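Local coordinates for uncharacterized protein (Bordetella bronchiseptica, PDB 4XG0), which probably acts as a kinase that phosphorylates acid sugars in their catabolism, with a sugar-binding N-terminal and a nucleotide-binding C-terminal domain, at residues A224-G228 / P245-W250; A352-V356 / A416-R421; V96-R100 / A126-G131. All blocks are in the same frame, centred on the assembly; numbering follows the deposited sequence.

Along the chain the order is contact 3, contact 1, contact 2. Contacts 3 and 1 are helix pairs on the parallel sheet of the N-terminal, sugar-binding part. Both touch strand 106-110: contact 3 rests on L107, contact 1 on R106 and Y108, consistent with opposite faces of the sheet. Their centres are about 19 Å apart. Contact 2 packs helix 412-421 on the mixed sheet of the nucleotide-binding part. Its centre is about 17 Å from that of contact 1 and about 34 Å from that of contact 3. Contacts 1 and 2 touch where the side chains of R225 and Q418 meet. The last helix, 412-421, therefore lies next to the N-terminal part.

Contact 1: residues A224-G228 / P245-W250. With SO4 (sulfate ion), chain D.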
loop_
_atom_site.group_PDB
_atom_site.type_symbol
_atom_site.label_atom_id
_atom_site.label_comp_id
_atom_site.label_asym_id
_atom_site.label_seq_id
_atom_site.Cartn_x
_atom_site.Cartn_y
_atom_site.Cartn_z
ATOM N N ALA A 224 -4.332 3.516 7.180
ATOM C CA ALA A 224 -4.286 2.292 6.388
ATOM C C ALA A 224 -3.212 1.333 6.934
ATOM O O ALA A 224 -3.444 0.138 7.058
ATOM C CB ALA A 224 -4.004 2.614 4.934
ATOM N N ARG A 225 -2.043 1.860 7.284
ATOM C CA ARG A 225 -0.994 1.045 7.881
ATOM C C ARG A 225 -1.424 0.420 9.216
ATOM O O ARG A 225 -1.157 -0.767 9.472
ATOM C CB ARG A 225 0.286 1.861 8.049
ATOM C CG ARG A 225 0.889 2.226 6.704
ATOM C CD ARG A 225 2.157 3.057 6.816
ATOM N NE ARG A 225 2.825 3.097 5.514
ATOM C CZ ARG A 225 3.821 3.918 5.176
ATOM N NH1 ARG A 225 4.292 4.823 6.030
ATOM N NH2 ARG A 225 4.344 3.839 3.953
ATOM N N ALA A 226 -2.059 1.214 10.074
ATOM C CA ALA A 226 -2.599 0.708 11.323
ATOM C C ALA A 226 -3.596 -0.400 11.066
ATOM O O ALA A 226 -3.589 -1.413 11.749
ATOM C CB ALA A 226 -3.258 1.829 12.132
ATOM N N ILE A 227 -4.482 -0.175 10.115
ATOM C CA ILE A 227 -5.433 -1.189 9.708
ATOM C C ILE A 227 -4.688 -2.452 9.257
ATOM O O ILE A 227 -5.058 -3.553 9.608
ATOM C CB ILE A 227 -6.373 -0.664 8.603
ATOM C CG1 ILE A 227 -7.417 0.275 9.244
ATOM C CG2 ILE A 227 -7.081 -1.806 7.888
ATOM C CD1 ILE A 227 -8.117 1.117 8.278
ATOM N N GLY A 228 -3.618 -2.296 8.480
ATOM C CA GLY A 228 -2.835 -3.444 8.064
ATOM C C GLY A 228 -2.329 -4.249 9.246
ATOM O O GLY A 228 -2.440 -5.471 9.263
ATOM N N PRO A 245 -4.402 3.506 -0.518
ATOM C CA PRO A 245 -3.621 3.183 0.675
ATOM C C PRO A 245 -3.830 1.738 1.141
ATOM O O PRO A 245 -2.851 1.092 1.487
ATOM C CB PRO A 245 -4.164 4.200 1.719
ATOM C CG PRO A 245 -4.546 5.355 0.866
ATOM C CD PRO A 245 -5.139 4.774 -0.383
ATOM N N LEU A 246 -5.052 1.236 1.096
ATOM C CA LEU A 246 -5.321 -0.121 1.536
ATOM C C LEU A 246 -4.766 -1.119 0.528
ATOM O O LEU A 246 -4.165 -2.122 0.920
ATOM C CB LEU A 246 -6.812 -0.354 1.717
ATOM C CG LEU A 246 -7.415 0.316 2.933
ATOM C CD1 LEU A 246 -8.970 0.296 2.871
ATOM C CD2 LEU A 246 -6.851 -0.357 4.241
ATOM N N ALA A 247 -4.993 -0.852 -0.751
ATOM C CA ALA A 247 -4.360 -1.700 -1.809
ATOM C C ALA A 247 -2.862 -1.862 -1.578
ATOM O O ALA A 247 -2.294 -2.971 -1.685
ATOM C CB ALA A 247 -4.623 -1.117 -3.170
ATOM N N ARG A 248 -2.171 -0.748 -1.302
ATOM C CA ARG A 248 -0.764 -0.786 -1.035
ATOM C C ARG A 248 -0.364 -1.474 0.290
ATOM O O ARG A 248 0.604 -2.244 0.344
ATOM C CB ARG A 248 -0.189 0.637 -1.092
ATOM C CG ARG A 248 -0.234 1.279 -2.474
ATOM C CD ARG A 248 0.561 2.553 -2.542
ATOM N NE ARG A 248 -0.188 3.642 -1.933
ATOM C CZ ARG A 248 -0.962 4.489 -2.611
ATOM N NH1 ARG A 248 -1.602 5.442 -1.954
ATOM N NH2 ARG A 248 -1.133 4.366 -3.924
ATOM N N VAL A 249 -1.109 -1.224 1.363
ATOM C CA VAL A 249 -0.713 -1.801 2.619
ATOM C C VAL A 249 -0.906 -3.309 2.597
ATOM O O VAL A 249 -0.053 -4.052 3.046
ATOM C CB VAL A 249 -1.503 -1.175 3.782
ATOM C CG1 VAL A 249 -1.303 -2.011 5.017
ATOM C CG2 VAL A 249 -0.995 0.238 4.000
ATOM N N TRP A 250 -2.013 -3.744 2.025
ATOM C CA TRP A 250 -2.297 -5.161 1.941
ATOM C C TRP A 250 -1.335 -5.870 0.966
ATOM O O TRP A 250 -0.977 -7.036 1.169
ATOM C CB TRP A 250 -3.755 -5.375 1.563
ATOM C CG TRP A 250 -4.708 -5.178 2.741
ATOM C CD1 TRP A 250 -4.407 -5.319 4.069
ATOM C CD2 TRP A 250 -6.095 -4.802 2.686
ATOM N NE1 TRP A 250 -5.531 -5.042 4.845
ATOM C CE2 TRP A 250 -6.567 -4.732 4.018
ATOM C CE3 TRP A 250 -6.984 -4.520 1.642
ATOM C CZ2 TRP A 250 -7.879 -4.395 4.327
ATOM C CZ3 TRP A 250 -8.265 -4.197 1.939
ATOM C CH2 TRP A 250 -8.712 -4.129 3.286
HETATM S S SO4 D . -2.849 7.584 -4.991
HETATM O O1 SO4 D . -2.918 7.664 -3.508
HETATM O O2 SO4 D . -4.169 7.572 -5.651
HETATM O O3 SO4 D . -2.184 6.339 -5.397
HETATM O O4 SO4 D . -2.120 8.740 -5.525
HETATM O O HOH W 1 -6.027 -5.467 7.747
#
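A224 and V249 form the middle of this helix pair, part of an alpha-beta-alpha unit. Helices 217-230 and 240-252 pack side by side, joined through strand 234-238. The axes of 224-228 and 245-250 approach to 9.0 Å and cross at -40°. The methyl CB of A224 sits 3.6 Å from P245 CB and 3.9 Å from V249 CG2. V249 spreads its two methyls along the other helix. With chi1 at 167°, CG1 points away from the V249 backbone N and reaches G228 CA at 3.7 Å. The other methyl, V249 CG2, lies 3.8 Å from R225 CG, where the arginine chain crosses V249 at about a right angle. G228 has no side chain, so V249 can come close to the backbone. On the sheet side, I227 CG2 meets L246 CD2 at 3.9 Å. I227, L246 and W250 all rest on P236 of strand 234-238. R248 takes no part in the helix packing; its NH1 and NH2 donate to O1 and O3 of a sulfate ion, probably from the crystallisation liquor. At the other end, a water in the plane of the W250 ring accepts from NE1 at 3.0 Å and donates to I227 O at 2.8 Å.

Contact 2: residues A352-V356 / A416-R421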
loop_
_atom_site.group_PDB
_atom_site.type_symbol
_atom_site.label_atom_id
_atom_site.label_comp_id
_atom_site.label_asym_id
_atom_site.label_seq_id
_atom_site.Cartn_x
_atom_site.Cartn_y
_atom_site.Cartn_z
ATOM N N ALA A 352 15.425 -11.358 -1.381
ATOM C CA ALA A 352 15.115 -9.941 -1.319
ATOM C C ALA A 352 13.754 -9.754 -1.935
ATOM O O ALA A 352 13.329 -10.516 -2.821
ATOM C CB ALA A 352 16.173 -9.109 -2.064
ATOM N N ALA A 353 13.053 -8.740 -1.453
ATOM C CA ALA A 353 11.793 -8.359 -2.019
ATOM C C ALA A 353 11.941 -7.683 -3.371
ATOM O O ALA A 353 10.997 -7.653 -4.149
ATOM C CB ALA A 353 11.067 -7.411 -1.041
ATOM N N GLY A 354 13.135 -7.149 -3.631
ATOM C CA GLY A 354 13.478 -6.445 -4.853
ATOM C C GLY A 354 14.808 -5.720 -4.707
ATOM O O GLY A 354 15.419 -5.721 -3.627
ATOM N N VAL A 355 15.241 -5.112 -5.806
ATOM C CA VAL A 355 16.463 -4.343 -5.872
ATOM C C VAL A 355 16.184 -2.993 -6.484
ATOM O O VAL A 355 15.378 -2.865 -7.408
ATOM C CB VAL A 355 17.529 -5.046 -6.729
ATOM C CG1 VAL A 355 18.837 -4.222 -6.738
ATOM C CG2 VAL A 355 17.770 -6.401 -6.207
ATOM N N VAL A 356 16.841 -1.976 -5.942
ATOM C CA VAL A 356 16.821 -0.647 -6.504
ATOM C C VAL A 356 18.277 -0.286 -6.834
ATOM O O VAL A 356 19.190 -0.499 -6.018
ATOM C CB VAL A 356 16.276 0.392 -5.480
ATOM C CG1 VAL A 356 16.292 1.767 -6.076
ATOM C CG2 VAL A 356 14.892 0.033 -5.020
ATOM N N ALA A 416 11.213 4.445 -3.716
ATOM C CA ALA A 416 11.466 3.266 -4.575
ATOM C C ALA A 416 11.327 1.977 -3.828
ATOM O O ALA A 416 10.620 1.065 -4.294
ATOM C CB ALA A 416 12.834 3.343 -5.198
ATOM N N ALA A 417 11.954 1.882 -2.667
ATOM C CA ALA A 417 11.825 0.685 -1.849
ATOM C C ALA A 417 10.384 0.461 -1.448
ATOM O O ALA A 417 9.860 -0.661 -1.509
ATOM C CB ALA A 417 12.715 0.786 -0.631
ATOM N N GLN A 418 9.705 1.523 -1.038
ATOM C CA GLN A 418 8.329 1.395 -0.639
ATOM C C GLN A 418 7.471 0.939 -1.827
ATOM O O GLN A 418 6.580 0.120 -1.661
ATOM C CB GLN A 418 7.837 2.733 -0.059
ATOM C CG GLN A 418 6.344 2.764 0.246
ATOM C CD GLN A 418 5.850 4.089 0.858
ATOM O OE1 GLN A 418 4.908 4.090 1.650
ATOM N NE2 GLN A 418 6.450 5.210 0.456
ATOM N N ALA A 419 7.771 1.443 -3.029
ATOM C CA ALA A 419 7.011 1.100 -4.233
ATOM C C ALA A 419 7.070 -0.377 -4.505
ATOM O O ALA A 419 6.090 -0.957 -4.961
ATOM C CB ALA A 419 7.525 1.836 -5.400
ATOM N N ILE A 420 8.226 -0.971 -4.247
ATOM C CA ILE A 420 8.384 -2.413 -4.507
ATOM C C ILE A 420 7.516 -3.159 -3.503
ATOM O O ILE A 420 6.763 -4.074 -3.845
ATOM C CB ILE A 420 9.845 -2.858 -4.393
ATOM C CG1 ILE A 420 10.656 -2.402 -5.621
ATOM C CG2 ILE A 420 9.934 -4.372 -4.282
ATOM C CD1 ILE A 420 12.180 -2.487 -5.437
ATOM N N ARG A 421 7.618 -2.764 -2.240
ATOM C CA ARG A 421 6.913 -3.483 -1.193
ATOM C C ARG A 421 5.413 -3.398 -1.405
ATOM O O ARG A 421 4.700 -4.349 -1.183
ATOM C CB ARG A 421 7.244 -2.887 0.161
ATOM C CG ARG A 421 8.670 -3.021 0.514
ATOM C CD ARG A 421 8.932 -2.826 1.979
ATOM N NE ARG A 421 10.085 -3.654 2.247
ATOM C CZ ARG A 421 10.013 -4.951 2.513
ATOM N NH1 ARG A 421 8.838 -5.559 2.638
ATOM N NH2 ARG A 421 11.121 -5.625 2.691
#
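A chi1 of -75° in I420 sets CG2 opposite its own backbone N, while CG1 turns back beside that N. The chain then extends through chi2 (165°) to CD1. I420 meets 352-356 with two separate methyls, one toward A353 and one toward V356. This is helix-on-sheet packing in an alpha/beta domain. Helix 412-421 lies on strand 354-358 of the mixed sheet; segments 416-421 and 354-356 run nearly antiparallel, at 157°. In V356 the first torsion puts CG1 opposite the backbone N, and CG2 lies beside that N. V356 CG2 comes 3.7 Å from I420 CD1, the two side chains meeting at a slant. A416 CB, one helical turn earlier, fits against both branches of the valine and lies 3.9 Å from V356 CG1. I420 CD1 also touches the backbone at V355 O, 3.8 Å away.

The second methyl works at A353 and G354. I420 CG2 packs 3.5 Å from A353 O and 4.1 Å from G354 CA. G354 has no side chain to hold the helix off here. The side chain of V355 points away from the helix. The two ends of I420 thus both meet backbone atoms of 352-356 as well as the V356 side chain. Strand 354-358 lies between strands 259-263 and 399-403. From these neighbours V259 and V401 join the same apolar layer, V259 touching A417 and V401 touching I420. R421 NH2 forms a salt bridge with D316 and a weak hydrogen bond to G257 O. A353 CB lies over one face of the guanidinium, 4.1 Å from R421 NH2.

Contact 3: residues V96-R100 / A126-G131; sequences VERLR and ARLAWG
The helix bearing V96 and R100 runs beside the one bearing A129 and W130, with the same sense of direction; segments 96-100 and 126-130 cross at -30° with their axes 9.3 Å apart. V96 points toward helix 126-130 and packs against it. V96 CG1 touches A129 CB at 3.6 Å and also lies at the edge of the W130 indole. V96 CG2 lies 4.1 Å from A126 CB.

R100 makes the polar part of the contact. Its chain is bent at chi3 (49°), which folds the guanidinium over the last turn of helix 119-130. R100 NH1 donates to W130 O at 3.0 Å, with an N-H...O angle of 157°. The oxygen lies in the guanidinium plane, but the donor sits well above the carbonyl plane. A129 O lies over one face of the same guanidinium and takes no bond from it, because the angle is poor. Instead a water donates to A129 O at 2.8 Å and to E97 OE2. E97 OE2 is also a long ion-pair partner of R100 NH2, at 4.0 Å, by charge alone. The positive group at the end of a helix, where carbonyls point outward, is probably favourable. The aliphatic part of R100 also packs, with R100 CG 4.0 Å from W130 CZ3.

W130 holds its indole inward, where NE1 bonds to Q232 O. The ring and V96 both rest on L107 of strand 106-110, and V96 also touches V31 of strand 28-32. Helices 85-101 and 119-130, which precede and follow strand 106-110, thus pack together on one face of the parallel sheet.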
loop_
_atom_site.group_PDB
_atom_site.type_symbol
_atom_site.label_atom_id
_atom_site.label_comp_id
_atom_site.label_asym_id
_atom_site.label_seq_id
_atom_site.Cartn_x
_atom_site.Cartn_y
_atom_site.Cartn_z
ATOM N N VAL A 96 -21.552 -9.763 2.145
ATOM C CA VAL A 96 -20.434 -10.010 3.054
ATOM C C VAL A 96 -20.328 -11.508 3.385
ATOM O O VAL A 96 -19.229 -12.080 3.395
ATOM C CB VAL A 96 -20.509 -9.085 4.293
ATOM C CG1 VAL A 96 -19.466 -9.455 5.324
ATOM C CG2 VAL A 96 -20.335 -7.649 3.851
ATOM N N GLU A 97 -21.462 -12.168 3.609
ATOM C CA GLU A 97 -21.445 -13.616 3.804
ATOM C C GLU A 97 -20.855 -14.369 2.603
ATOM O O GLU A 97 -20.001 -15.253 2.753
ATOM C CB GLU A 97 -22.856 -14.146 4.089
ATOM C CG GLU A 97 -23.060 -15.614 3.697
ATOM C CD GLU A 97 -21.974 -16.537 4.241
ATOM O OE1 GLU A 97 -21.858 -17.680 3.731
ATOM O OE2 GLU A 97 -21.244 -16.112 5.173
ATOM N N ARG A 98 -21.313 -14.030 1.404
ATOM C CA ARG A 98 -20.797 -14.690 0.203
ATOM C C ARG A 98 -19.271 -14.543 0.071
ATOM O O ARG A 98 -18.579 -15.505 -0.275
ATOM C CB ARG A 98 -21.468 -14.144 -1.056
ATOM C CG ARG A 98 -22.966 -14.363 -1.167
ATOM C CD ARG A 98 -23.406 -14.235 -2.619
ATOM N NE ARG A 98 -24.760 -13.699 -2.767
ATOM C CZ ARG A 98 -25.857 -14.422 -2.991
ATOM N NH1 ARG A 98 -27.026 -13.809 -3.114
ATOM N NH2 ARG A 98 -25.803 -15.749 -3.099
ATOM N N LEU A 99 -18.759 -13.341 0.330
ATOM C CA LEU A 99 -17.320 -13.071 0.196
ATOM C C LEU A 99 -16.527 -13.878 1.230
ATOM O O LEU A 99 -15.502 -14.458 0.919
ATOM C CB LEU A 99 -17.034 -11.575 0.349
ATOM C CG LEU A 99 -17.613 -10.722 -0.772
ATOM C CD1 LEU A 99 -17.585 -9.274 -0.411
ATOM C CD2 LEU A 99 -16.787 -10.933 -2.091
ATOM N N ARG A 100 -17.012 -13.931 2.463
ATOM C CA ARG A 100 -16.290 -14.677 3.472
ATOM C C ARG A 100 -16.339 -16.165 3.139
ATOM O O ARG A 100 -15.312 -16.847 3.125
ATOM C CB ARG A 100 -16.858 -14.402 4.866
ATOM C CG ARG A 100 -15.801 -14.496 5.961
ATOM C CD ARG A 100 -16.402 -14.429 7.341
ATOM N NE ARG A 100 -17.523 -15.350 7.498
ATOM C CZ ARG A 100 -18.284 -15.410 8.580
ATOM N NH1 ARG A 100 -18.028 -14.594 9.601
ATOM N NH2 ARG A 100 -19.285 -16.279 8.619
ATOM N N ALA A 126 -22.530 -5.254 8.034
ATOM C CA ALA A 126 -21.303 -5.748 7.410
ATOM C C ALA A 126 -20.360 -6.296 8.477
ATOM O O ALA A 126 -19.790 -7.362 8.324
ATOM C CB ALA A 126 -20.628 -4.641 6.621
ATOM N N ARG A 127 -20.202 -5.569 9.567
ATOM C CA ARG A 127 -19.225 -5.944 10.578
ATOM C C ARG A 127 -19.613 -7.233 11.284
ATOM O O ARG A 127 -18.768 -8.074 11.610
ATOM C CB ARG A 127 -19.110 -4.831 11.607
ATOM C CG ARG A 127 -18.041 -5.113 12.612
ATOM C CD ARG A 127 -18.039 -4.073 13.692
ATOM N NE ARG A 127 -19.389 -3.773 14.134
ATOM C CZ ARG A 127 -20.142 -4.618 14.826
ATOM N NH1 ARG A 127 -19.670 -5.825 15.124
ATOM N NH2 ARG A 127 -21.364 -4.261 15.203
ATOM N N LEU A 128 -20.899 -7.371 11.546
ATOM C CA LEU A 128 -21.396 -8.568 12.216
ATOM C C LEU A 128 -21.228 -9.787 11.307
ATOM O O LEU A 128 -20.892 -10.880 11.764
ATOM C CB LEU A 128 -22.862 -8.390 12.576
ATOM C CG LEU A 128 -23.134 -7.415 13.718
ATOM C CD1 LEU A 128 -24.637 -7.267 13.914
ATOM C CD2 LEU A 128 -22.470 -7.902 14.996
ATOM N N ALA A 129 -21.454 -9.584 10.013
ATOM C CA ALA A 129 -21.374 -10.670 9.051
ATOM C C ALA A 129 -19.925 -11.092 8.853
ATOM O O ALA A 129 -19.650 -12.248 8.502
ATOM C CB ALA A 129 -21.999 -10.263 7.731
ATOM N N TRP A 130 -19.003 -10.150 9.074
ATOM C CA TRP A 130 -17.576 -10.406 8.855
ATOM C C TRP A 130 -16.997 -11.209 10.016
ATOM O O TRP A 130 -16.286 -12.186 9.804
ATOM C CB TRP A 130 -16.801 -9.099 8.647
ATOM C CG TRP A 130 -15.332 -9.292 8.354
ATOM C CD1 TRP A 130 -14.286 -8.978 9.167
ATOM C CD2 TRP A 130 -14.754 -9.856 7.157
ATOM N NE1 TRP A 130 -13.086 -9.307 8.551
ATOM C CE2 TRP A 130 -13.356 -9.848 7.323
ATOM C CE3 TRP A 130 -15.289 -10.370 5.968
ATOM C CZ2 TRP A 130 -12.479 -10.309 6.328
ATOM C CZ3 TRP A 130 -14.427 -10.835 4.994
ATOM C CH2 TRP A 130 -13.039 -10.817 5.186
ATOM N N GLY A 131 -17.316 -10.827 11.245
ATOM C CA GLY A 131 -16.877 -11.624 12.382
ATOM C C GLY A 131 -17.259 -11.022 13.717
ATOM O O GLY A 131 -17.548 -9.830 13.811
HETATM O O HOH W 2 -20.996 -14.491 7.387
#